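PDB 3FVV: uncharacterized protein from Bordetella pertussis, which probably dephosphorylates L-histidinol phosphate to L-histidinol, a late step of histidine biosynthesis, as a magnesium-dependent phosphatase of the HAD superfamily. Local coordinates for residues A[165-168]-A[169-173]; A[211-215]-A[216-220]; A[74-77]-A[78-82]; A[62-65]-A[66-70]. All blocks are in the same frame, centred on the assembly; numbering follows the deposited sequence.

Contact 1 of 4, residues A[165-168]-A[169-173]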
# COMPACT_ATOMS: atom_id res chain seq x y z
N ASN A 165 -8.69 -7.01 10.40
CA ASN A 165 -9.36 -7.63 11.58
C ASN A 165 -8.34 -8.41 12.45
O ASN A 165 -8.35 -8.31 13.72
CB ASN A 165 -10.58 -8.45 11.18
CG ASN A 165 -11.74 -7.59 10.63
OD1 ASN A 165 -12.38 -7.95 9.61
ND2 ASN A 165 -12.00 -6.48 11.28
N GLN A 166 -7.39 -9.08 11.80
CA GLN A 166 -6.34 -9.78 12.55
C GLN A 166 -5.50 -8.81 13.35
O GLN A 166 -5.23 -9.07 14.49
CB GLN A 166 -5.47 -10.64 11.65
CG GLN A 166 -6.25 -11.71 10.99
CD GLN A 166 -5.49 -12.51 9.98
OE1 GLN A 166 -4.69 -11.98 9.19
NE2 GLN A 166 -5.80 -13.82 9.94
N TRP A 167 -5.13 -7.66 12.76
CA TRP A 167 -4.33 -6.67 13.47
C TRP A 167 -5.05 -6.08 14.72
O TRP A 167 -4.47 -5.99 15.80
CB TRP A 167 -3.88 -5.59 12.49
CG TRP A 167 -3.47 -4.33 13.07
CD1 TRP A 167 -2.34 -4.09 13.78
CD2 TRP A 167 -4.17 -3.11 12.98
NE1 TRP A 167 -2.30 -2.76 14.15
CE2 TRP A 167 -3.41 -2.14 13.67
CE3 TRP A 167 -5.38 -2.74 12.41
CZ2 TRP A 167 -3.83 -0.83 13.81
CZ3 TRP A 167 -5.78 -1.42 12.53
CH2 TRP A 167 -5.01 -0.49 13.24
N LEU A 168 -6.29 -5.70 14.57
CA LEU A 168 -7.02 -5.16 15.69
C LEU A 168 -7.07 -6.19 16.84
O LEU A 168 -6.86 -5.85 18.01
CB LEU A 168 -8.44 -4.74 15.26
CG LEU A 168 -8.47 -3.52 14.34
CD1 LEU A 168 -9.81 -3.38 13.62
CD2 LEU A 168 -8.08 -2.21 15.08
N ALA A 169 -7.34 -7.45 16.51
CA ALA A 169 -7.47 -8.47 17.57
C ALA A 169 -6.11 -8.66 18.30
O ALA A 169 -6.04 -8.75 19.52
CB ALA A 169 -7.94 -9.76 16.95
N GLY A 170 -5.03 -8.69 17.54
CA GLY A 170 -3.68 -8.60 18.13
C GLY A 170 -3.50 -7.47 19.17
O GLY A 170 -2.75 -7.60 20.12
N MET A 171 -4.20 -6.37 19.01
CA MET A 171 -4.12 -5.28 20.00
C MET A 171 -5.24 -5.41 21.02
O MET A 171 -5.38 -4.57 21.93
CB MET A 171 -4.20 -3.95 19.27
CG MET A 171 -2.97 -3.63 18.40
SD MET A 171 -3.18 -2.03 17.48
CE MET A 171 -3.22 -0.96 18.93
N GLY A 172 -6.11 -6.41 20.86
CA GLY A 172 -7.21 -6.60 21.81
C GLY A 172 -8.39 -5.73 21.47
O GLY A 172 -9.13 -5.34 22.32
N LEU A 173 -8.56 -5.42 20.21
CA LEU A 173 -9.60 -4.49 19.76
C LEU A 173 -10.37 -5.11 18.59
O LEU A 173 -9.94 -6.09 18.03
CB LEU A 173 -8.95 -3.22 19.22
CG LEU A 173 -8.20 -2.31 20.18
CD1 LEU A 173 -7.26 -1.43 19.38
CD2 LEU A 173 -9.21 -1.52 20.95
O HOH W 1 -10.57 -7.71 15.55
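A169 begins the last turn of helix 158-170 with a regular bond, its N lying 3.1 Å from N165 O; its short methyl, at an exposed position, lies near that same oxygen. G170 follows in the same way, its N-H pointing almost straight at Q166 O (176°), and its lack of a side chain spares the carbonyl of W167 a close neighbour. At M171 the helix tightens: the single N-H is shared, M171 N standing 3.2 Å from W167 O and 2.9 Å from L168 O. The side chain of M171 runs alongside the indole of W167 and makes a Met-aromatic contact, SD 3.5 Å from W167 NE1 and 42° off the normal of the five-membered ring. W167 reaches the sulfur because its CG is anti to the backbone N (chi1 161°), while its side chain also packs against L8, A112 and I135; H133 meets both W167 and M171. G172 turns the chain with a positive phi, a conformation that glycine adopts easily, and its N binds A169 O at 2.7 Å. L173 has left the helix, but its N reaches back to L168 O (2.8 Å), approaching that oxygen from the face opposite M171 N. The two leucines meet at their CB atoms, and L110 touches both. A water bridges N165 O and L173 O. Bonds from G172 to A169 and from L173 to L168, with an apolar contact between the two leucines, form the Schellman motif, here ending a helix packed on parallel strands 5-9 and 110-115 of a HAD domain.

Contact 2 of 4, residues A[211-215]-A[216-220]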
# COMPACT_ATOMS: atom_id res chain seq x y z
N GLU A 211 -17.93 6.36 -9.62
CA GLU A 211 -19.33 6.01 -9.91
C GLU A 211 -20.00 5.34 -8.70
O GLU A 211 -21.09 5.71 -8.28
CB GLU A 211 -19.33 5.06 -11.09
CG GLU A 211 -20.64 4.38 -11.41
CD GLU A 211 -20.68 3.87 -12.86
OE1 GLU A 211 -19.60 3.73 -13.50
OE2 GLU A 211 -21.80 3.62 -13.36
N ILE A 212 -19.30 4.37 -8.12
CA ILE A 212 -19.77 3.70 -6.92
C ILE A 212 -19.92 4.66 -5.74
O ILE A 212 -20.93 4.57 -5.01
CB ILE A 212 -18.79 2.58 -6.51
CG1 ILE A 212 -18.90 1.44 -7.54
CG2 ILE A 212 -19.09 2.10 -5.08
CD1 ILE A 212 -17.69 0.58 -7.59
N ALA A 213 -18.95 5.57 -5.56
CA ALA A 213 -19.02 6.59 -4.50
C ALA A 213 -20.26 7.46 -4.66
O ALA A 213 -21.00 7.69 -3.70
CB ALA A 213 -17.83 7.45 -4.52
N GLN A 214 -20.48 7.97 -5.86
CA GLN A 214 -21.61 8.85 -6.08
C GLN A 214 -22.87 8.04 -5.86
O GLN A 214 -23.73 8.47 -5.10
CB GLN A 214 -21.57 9.48 -7.45
CG GLN A 214 -20.46 10.47 -7.52
CD GLN A 214 -20.17 10.95 -8.93
OE1 GLN A 214 -20.69 10.41 -9.90
NE2 GLN A 214 -19.30 11.97 -9.05
N ALA A 215 -22.93 6.84 -6.40
CA ALA A 215 -24.16 6.06 -6.23
C ALA A 215 -24.46 6.01 -4.76
O ALA A 215 -25.55 6.32 -4.37
CB ALA A 215 -24.05 4.66 -6.81
N ARG A 216 -23.49 5.64 -3.93
CA ARG A 216 -23.76 5.37 -2.53
C ARG A 216 -23.64 6.57 -1.62
O ARG A 216 -23.71 6.42 -0.42
CB ARG A 216 -22.85 4.26 -2.01
CG ARG A 216 -22.80 3.08 -2.91
CD ARG A 216 -22.09 1.91 -2.26
NE ARG A 216 -21.97 0.84 -3.24
CZ ARG A 216 -21.39 -0.35 -3.06
NH1 ARG A 216 -20.84 -0.72 -1.90
NH2 ARG A 216 -21.39 -1.19 -4.08
N GLY A 217 -23.43 7.76 -2.16
CA GLY A 217 -23.23 8.93 -1.29
C GLY A 217 -21.92 9.00 -0.48
O GLY A 217 -21.83 9.78 0.46
N TRP A 218 -20.91 8.21 -0.86
CA TRP A 218 -19.61 8.18 -0.14
C TRP A 218 -18.85 9.45 -0.45
O TRP A 218 -18.81 9.88 -1.60
CB TRP A 218 -18.74 7.00 -0.63
CG TRP A 218 -19.20 5.65 -0.25
CD1 TRP A 218 -20.17 5.34 0.63
CD2 TRP A 218 -18.67 4.41 -0.73
NE1 TRP A 218 -20.28 3.97 0.74
CE2 TRP A 218 -19.36 3.38 -0.09
CE3 TRP A 218 -17.66 4.06 -1.64
CZ2 TRP A 218 -19.09 2.02 -0.33
CZ3 TRP A 218 -17.40 2.73 -1.89
CH2 TRP A 218 -18.12 1.72 -1.25
N GLN A 219 -18.21 10.03 0.57
CA GLN A 219 -17.36 11.20 0.41
C GLN A 219 -16.29 10.91 -0.69
O GLN A 219 -15.85 9.77 -0.81
CB GLN A 219 -16.76 11.51 1.79
CG GLN A 219 -15.65 12.48 1.92
CD GLN A 219 -16.12 13.86 1.73
OE1 GLN A 219 -16.45 14.24 0.62
NE2 GLN A 219 -16.22 14.61 2.80
N VAL A 220 -15.96 11.92 -1.50
CA VAL A 220 -14.94 11.84 -2.58
C VAL A 220 -13.98 12.95 -2.32
O VAL A 220 -14.41 14.03 -1.99
CB VAL A 220 -15.53 12.02 -3.98
CG1 VAL A 220 -14.45 12.13 -5.04
CG2 VAL A 220 -16.47 10.87 -4.32
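A213 and W218 meet where helix 207-216 ends and the chain turns into strand 219-221, within the beta-alpha-beta unit begun by strand 199-203. The close-packed side is built on small and branched apolar groups. A213 CB lies 4.0 Å from W218 CB and 3.7 Å from V220 CG2; alanine suits this place because the returning chain passes over it, and its methyl also rests on A202. Beside it, I212 CG2 is a methyl with two neighbours, 3.7 Å from W218 CZ3 and 3.6 Å from R216 NE. That branch is anti to the backbone N of I212, which carries it over one face of the guanidinium, offset toward the rim. The extended chain of R216 in turn lays CD 3.4 Å above the plane of the W218 ring, so I212, R216 and W218 all touch one another.

The backbone makes the turn as a Schellman motif, with A213 and W218 as its apolar pair: W218 N binds A213 O at 2.9 Å and G217 N binds Q214 O at 3.0 Å, while R216 N closes an ordinary helical bond to I212 O. G217 takes a positive phi of 70°, readily accessible to glycine. Packing is looser on the outer side, where Q214 points its CB away from the turn and A215, G217 and Q219 are exposed. The polar end of R216 is not left to the solvent alone, since NH1 forms a salt bridge with E195. R216 therefore acts amphipathically: its methylenes and flat face join the apolar layer of I212 and W218, while its charge is paired beyond it.

Contact 3 of 4, residues A[74-77]-A[78-82]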
# COMPACT_ATOMS: atom_id res chain seq x y z
N PRO A 74 19.81 -7.97 2.23
CA PRO A 74 18.97 -6.95 2.83
C PRO A 74 19.75 -5.66 3.23
O PRO A 74 19.16 -4.61 3.32
CB PRO A 74 18.39 -7.66 4.05
CG PRO A 74 19.33 -8.76 4.34
CD PRO A 74 19.79 -9.22 2.99
N VAL A 75 21.06 -5.76 3.41
CA VAL A 75 21.88 -4.60 3.69
C VAL A 75 21.96 -3.68 2.45
O VAL A 75 21.71 -2.45 2.59
CB VAL A 75 23.24 -4.99 4.23
CG1 VAL A 75 24.22 -3.82 4.21
CG2 VAL A 75 23.10 -5.68 5.68
N GLU A 76 22.17 -4.27 1.26
CA GLU A 76 22.14 -3.49 0.02
C GLU A 76 20.77 -2.87 -0.20
O GLU A 76 20.65 -1.68 -0.53
CB GLU A 76 22.46 -4.35 -1.21
CG GLU A 76 23.89 -4.85 -1.29
CD GLU A 76 24.04 -5.95 -2.38
OE1 GLU A 76 23.16 -6.85 -2.52
OE2 GLU A 76 25.06 -5.90 -3.10
N LEU A 77 19.74 -3.70 -0.01
CA LEU A 77 18.33 -3.28 -0.27
C LEU A 77 17.93 -2.04 0.56
O LEU A 77 17.30 -1.13 0.06
CB LEU A 77 17.36 -4.45 0.02
CG LEU A 77 17.30 -5.61 -0.98
CD1 LEU A 77 16.43 -6.61 -0.38
CD2 LEU A 77 16.74 -5.16 -2.36
N ALA A 78 18.33 -2.02 1.83
CA ALA A 78 18.10 -0.87 2.64
C ALA A 78 18.76 0.40 2.13
O ALA A 78 18.14 1.45 2.19
CB ALA A 78 18.47 -1.13 4.20
N ALA A 79 20.04 0.34 1.80
CA ALA A 79 20.79 1.46 1.27
C ALA A 79 20.06 1.94 -0.01
O ALA A 79 19.72 3.09 -0.13
CB ALA A 79 22.30 1.07 1.00
N TRP A 80 19.69 1.00 -0.89
CA TRP A 80 18.98 1.40 -2.11
C TRP A 80 17.58 1.97 -1.89
O TRP A 80 17.15 2.90 -2.57
CB TRP A 80 18.93 0.26 -3.14
CG TRP A 80 20.27 -0.31 -3.46
CD1 TRP A 80 21.45 0.30 -3.31
CD2 TRP A 80 20.55 -1.62 -3.96
NE1 TRP A 80 22.47 -0.54 -3.66
CE2 TRP A 80 21.93 -1.72 -4.10
CE3 TRP A 80 19.74 -2.71 -4.33
CZ2 TRP A 80 22.57 -2.91 -4.56
CZ3 TRP A 80 20.37 -3.86 -4.81
CH2 TRP A 80 21.77 -3.96 -4.91
N HIS A 81 16.87 1.43 -0.92
CA HIS A 81 15.58 1.99 -0.59
C HIS A 81 15.68 3.43 -0.05
O HIS A 81 14.86 4.22 -0.33
CB HIS A 81 14.82 1.06 0.34
CG HIS A 81 13.42 1.49 0.57
ND1 HIS A 81 12.35 1.02 -0.18
CD2 HIS A 81 12.91 2.38 1.42
CE1 HIS A 81 11.24 1.60 0.23
NE2 HIS A 81 11.55 2.44 1.20
N GLU A 82 16.69 3.74 0.73
CA GLU A 82 16.87 5.13 1.15
C GLU A 82 17.04 6.06 -0.02
O GLU A 82 16.50 7.12 -0.07
CB GLU A 82 18.07 5.32 2.10
CG GLU A 82 17.95 4.58 3.41
CD GLU A 82 19.28 4.49 4.18
OE1 GLU A 82 20.24 5.17 3.80
OE2 GLU A 82 19.38 3.68 5.13
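E76 and W80 lie side by side one turn apart in the first turns of helix 74-89, part of the helical insertion that follows the first strand of this HAD fold. The indole of W80 lies back over the preceding turn because its CG is placed beside the backbone N, anti to the carbonyl carbon (chi1 -54°). E76 CB stands over the six-membered ring, 3.8 Å from its centroid and 18° off the normal, a CH-pi contact with W80 CZ2 the nearest ring atom at 3.6 Å. On the same face, E76 O is 3.2 Å above the ring plane, offset toward the rim. This oxygen also takes the helical bond from W80 N, at 2.9 Å. The carboxylate of E76 continues alongside the ring, its CD 3.9 Å from W80 CH2, with the two planes 33° apart.

E76 OE1 also accepts the backbone N-H of S73, which stands at the N-cap, so E76 supplies from the N3 position one half of a capping box; S73 OG makes only a weak bond, to V75 N. A glutamate suits this place, its charge probably stabilised by the helix dipole, and P74 suits the first turn, where no helical N-H bond is required of it. The tryptophan is engaged further by R33, in a cation-pi contact, and by H72, edge to face. On the buried side, L77 CD2 comes to 4.3 Å from W80 CE3, and L77 O holds H81 N at 2.8 Å. The imidazole of H81 leads away from this turn into an aromatic cluster with W24, F84 and F120.

Contact 4 of 4, residues A[62-65]-A[66-70]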
# COMPACT_ATOMS: atom_id res chain seq x y z
N ALA A 62 2.46 -10.38 -7.26
CA ALA A 62 3.10 -10.02 -5.96
C ALA A 62 4.41 -10.77 -5.86
O ALA A 62 5.44 -10.18 -5.51
CB ALA A 62 2.19 -10.33 -4.76
N GLU A 63 4.40 -12.05 -6.24
CA GLU A 63 5.65 -12.82 -6.23
C GLU A 63 6.77 -12.26 -7.07
O GLU A 63 7.90 -12.18 -6.59
CB GLU A 63 5.41 -14.26 -6.61
CG GLU A 63 4.98 -15.04 -5.38
CD GLU A 63 4.19 -16.27 -5.69
OE1 GLU A 63 4.24 -16.77 -6.86
OE2 GLU A 63 3.53 -16.75 -4.74
N PHE A 64 6.49 -11.87 -8.31
CA PHE A 64 7.53 -11.24 -9.17
C PHE A 64 8.20 -10.03 -8.45
O PHE A 64 9.41 -9.83 -8.49
CB PHE A 64 6.93 -10.77 -10.49
CG PHE A 64 7.86 -9.93 -11.30
CD1 PHE A 64 8.66 -10.49 -12.27
CD2 PHE A 64 7.96 -8.55 -11.07
CE1 PHE A 64 9.58 -9.69 -13.00
CE2 PHE A 64 8.86 -7.78 -11.77
CZ PHE A 64 9.67 -8.35 -12.74
N MET A 65 7.37 -9.20 -7.85
CA MET A 65 7.83 -8.06 -7.06
C MET A 65 8.73 -8.46 -5.88
O MET A 65 9.76 -7.86 -5.65
CB MET A 65 6.61 -7.21 -6.59
CG MET A 65 5.82 -6.50 -7.73
SD MET A 65 6.92 -5.40 -8.76
CE MET A 65 5.71 -4.29 -9.44
N LEU A 66 8.39 -9.51 -5.16
CA LEU A 66 9.21 -9.99 -4.05
C LEU A 66 10.47 -10.63 -4.55
O LEU A 66 11.49 -10.67 -3.82
CB LEU A 66 8.46 -10.98 -3.14
CG LEU A 66 7.18 -10.42 -2.54
CD1 LEU A 66 6.50 -11.44 -1.66
CD2 LEU A 66 7.47 -9.18 -1.72
N GLY A 67 10.42 -11.15 -5.77
CA GLY A 67 11.58 -11.76 -6.38
C GLY A 67 12.62 -10.69 -6.59
O GLY A 67 13.80 -10.99 -6.61
N LEU A 68 12.21 -9.43 -6.73
CA LEU A 68 13.20 -8.37 -6.82
C LEU A 68 14.05 -8.22 -5.52
O LEU A 68 15.20 -7.85 -5.55
CB LEU A 68 12.52 -7.05 -7.15
CG LEU A 68 11.90 -7.04 -8.56
CD1 LEU A 68 11.06 -5.79 -8.79
CD2 LEU A 68 13.02 -7.17 -9.56
N LEU A 69 13.42 -8.50 -4.38
CA LEU A 69 14.10 -8.48 -3.07
C LEU A 69 15.02 -9.68 -2.83
O LEU A 69 16.08 -9.57 -2.18
CB LEU A 69 13.02 -8.40 -1.99
CG LEU A 69 12.01 -7.22 -2.00
CD1 LEU A 69 11.09 -7.40 -0.76
CD2 LEU A 69 12.64 -5.81 -2.01
N ALA A 70 14.61 -10.82 -3.39
CA ALA A 70 15.31 -12.09 -3.24
C ALA A 70 16.68 -12.05 -3.92
O ALA A 70 17.58 -12.80 -3.55
CB ALA A 70 14.40 -13.30 -3.79
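Apolar side-chain packing along one face of helix 58-70 joins F64 and M65 to L68, within the helical insertion between strands 5-9 and 110-115. L68 CD1 meets both partners, lying 4.2 Å from F64 CE2 and 4.2 Å from M65 SD. F64 brings its ring toward the next turn because CG is anti to the backbone N (chi1 170°); M65 runs alongside L68, its flexible thioether chain bent at chi2 (-56°), which leaves SD beside L68 CD1. M65 and L68 both touch A25 of helix 20-30, whereas F64 turns to N44 and L47 of helix 37-53. L66 and L69 face another way, packing on P139 and N118.

The backbone starts regularly, with L66 N 3.0 Å from A62 O and G67 N 2.8 Å from E63 O. It then tightens: L68 N binds M65 O at 3.1 Å, from above the carbonyl plane, and has only a weak bond to F64 O. At G67 a CB would lie tight against F64 O, so its absence relieves that position. Such i to i+3 and i to i+4 packing is consistent with a cap helix set between other cap helices and the core domain.

In the fold
Contacts 3 and 4 lie on successive helices of the helical insertion, their centres about 15 Å apart, and touch where L77 CD1 packs 3.5 Å from L69 O. Contacts 1 and 2 belong instead to the core domain: both are Schellman turns ending helices that flank its parallel strands, with centres about 29 Å apart. Contact 2 lies on the opposite side of the chain's centre from contacts 3 and 4, about 41 Å and 35 Å away between centres. In HAD phosphatases the active site lies at the C-terminal ends of the core strands, beneath the cap. Contact 1 lies near the N-terminal ends of strands 5-9 and 110-115, probably remote from that site, whereas contact 4 lies on the cap side.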